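Local coordinates for putative potassium transport protein (Staphylococcus aureus 08BA02176, PDB 4XTT), which probably regulates potassium uptake as the KtrA subunit of a Ktr transporter, through a C-terminal RCK domain that binds the second messenger cyclic di-AMP, at residues A[47-52]-A[65-70]. Numbering follows the deposited sequence.
Sequences IKRGKE and IGDILI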
# COMPACT_ATOMS: atom_id res chain seq x y z
N ILE A 47 7.97 -2.69 4.37
CA ILE A 47 8.68 -2.58 5.64
C ILE A 47 10.17 -2.58 5.35
O ILE A 47 10.65 -3.41 4.59
CB ILE A 47 8.34 -3.76 6.60
CG1 ILE A 47 6.87 -3.73 7.00
CG2 ILE A 47 9.20 -3.71 7.85
CD1 ILE A 47 6.47 -4.84 7.97
N LYS A 48 10.91 -1.64 5.94
CA LYS A 48 12.37 -1.67 5.81
C LYS A 48 13.02 -2.49 6.91
O LYS A 48 13.02 -2.11 8.08
CB LYS A 48 12.98 -0.28 5.83
CG LYS A 48 12.84 0.49 4.55
CD LYS A 48 13.99 1.48 4.40
CE LYS A 48 15.33 0.75 4.27
NZ LYS A 48 16.44 1.64 3.78
N ARG A 49 13.56 -3.64 6.52
CA ARG A 49 14.28 -4.49 7.45
C ARG A 49 15.77 -4.37 7.14
O ARG A 49 16.25 -4.81 6.10
CB ARG A 49 13.81 -5.93 7.36
CG ARG A 49 14.43 -6.84 8.42
CD ARG A 49 13.40 -7.23 9.45
NE ARG A 49 12.40 -8.13 8.88
CZ ARG A 49 11.23 -8.42 9.46
NH1 ARG A 49 10.39 -9.25 8.87
NH2 ARG A 49 10.92 -7.88 10.63
N GLY A 50 16.50 -3.76 8.07
CA GLY A 50 17.88 -3.39 7.84
C GLY A 50 17.89 -2.37 6.72
O GLY A 50 17.36 -1.27 6.88
N LYS A 51 18.44 -2.74 5.58
CA LYS A 51 18.46 -1.85 4.43
C LYS A 51 17.80 -2.55 3.26
O LYS A 51 18.10 -2.29 2.09
CB LYS A 51 19.89 -1.42 4.10
CG LYS A 51 20.62 -0.72 5.25
CD LYS A 51 19.86 0.51 5.78
CE LYS A 51 19.90 1.67 4.81
NZ LYS A 51 19.37 2.93 5.41
N GLU A 52 16.89 -3.45 3.60
CA GLU A 52 16.15 -4.26 2.65
C GLU A 52 14.64 -4.03 2.77
O GLU A 52 14.13 -3.78 3.86
CB GLU A 52 16.52 -5.73 2.88
CG GLU A 52 15.72 -6.73 2.09
CD GLU A 52 15.97 -8.15 2.58
OE1 GLU A 52 16.66 -8.31 3.61
OE2 GLU A 52 15.46 -9.10 1.95
N ILE A 65 12.08 -4.87 16.25
CA ILE A 65 12.65 -3.57 16.58
C ILE A 65 13.47 -3.04 15.40
O ILE A 65 14.26 -3.76 14.79
CB ILE A 65 13.53 -3.65 17.85
CG1 ILE A 65 12.89 -4.57 18.90
CG2 ILE A 65 13.76 -2.28 18.43
CD1 ILE A 65 13.44 -6.00 18.91
N GLY A 66 13.26 -1.77 15.08
CA GLY A 66 14.00 -1.14 14.00
C GLY A 66 13.32 -1.23 12.65
O GLY A 66 13.78 -0.62 11.68
N ASP A 67 12.23 -1.99 12.58
CA ASP A 67 11.43 -2.07 11.36
C ASP A 67 10.84 -0.72 11.02
O ASP A 67 10.21 -0.07 11.85
CB ASP A 67 10.31 -3.10 11.50
CG ASP A 67 10.78 -4.52 11.29
OD1 ASP A 67 11.84 -4.71 10.65
OD2 ASP A 67 10.11 -5.44 11.79
N ILE A 68 11.07 -0.29 9.79
CA ILE A 68 10.54 0.98 9.32
C ILE A 68 9.31 0.75 8.44
O ILE A 68 9.42 0.22 7.33
CB ILE A 68 11.61 1.78 8.55
CG1 ILE A 68 12.80 2.07 9.47
CG2 ILE A 68 11.02 3.08 8.02
CD1 ILE A 68 13.98 2.70 8.77
N LEU A 69 8.14 1.12 8.94
CA LEU A 69 6.92 0.98 8.15
C LEU A 69 6.83 2.14 7.18
O LEU A 69 6.93 3.30 7.57
CB LEU A 69 5.66 0.93 9.03
CG LEU A 69 5.65 -0.04 10.21
CD1 LEU A 69 4.27 -0.12 10.82
CD2 LEU A 69 6.12 -1.43 9.80
N ILE A 70 6.66 1.83 5.90
CA ILE A 70 6.49 2.87 4.90
C ILE A 70 4.99 3.02 4.63
O ILE A 70 4.35 2.15 4.02
CB ILE A 70 7.26 2.55 3.62
CG1 ILE A 70 8.71 2.19 3.96
CG2 ILE A 70 7.21 3.73 2.67
CD1 ILE A 70 9.57 1.88 2.75
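Arg49 crosses the carboxylate of Asp67 obliquely, its CD beside OD1 and its NH2 at 2.8 Å from Asp67 OD2, the one salt bridge of the contact. The guanidinium and carboxylate planes stand 55° apart, which excludes a flat two-pronged pairing. Arg49 CG lies anti to the backbone nitrogen (chi1 -174°), and further bends at chi2 and chi3 bring the guanidinium round to the acid. Asp67 OD2 also accepts the backbone N-H of Glu64, so one oxygen is gripped twice and the rotation of the carboxylate is restrained.

Beyond this pair, residues 47-49 and 68-70, parts of the inner strands 43-49 and 68-72 of the TrkA-C sheet, run antiparallel, the axes of these short pieces approaching to 4.7 Å. Lys48 and Ile68 form a hydrogen-bonded pair: Lys48 N donates to Ile68 O at 2.8 Å and Ile68 N to Lys48 O at 3.2 Å, both nearly straight at the hydrogen. On their face Lys48 CB meets Ile68 CB at 3.7 Å. Lys48 CG touches Ile70 CD1, with Phe53 of strand 52-55 beside both residues. Ile47 and Leu69, a non-hydrogen-bonded pair, lie side by side on the other face, Ile47 CG1 to Leu69 CD2 at 3.7 Å; Ile47 CG2 abuts Asp67 CB. The Ile47 side chain stands about 8 Å from bound cyclic di-AMP.

A type II' turn from Arg49 to Glu52, with Gly50 at positive phi, leads into strand 52-55. The contact thus joins backbone hydrogen bonds and apolar pairs to an ionic clasp, where Arg49 would probably stabilise the charge of buried Asp67.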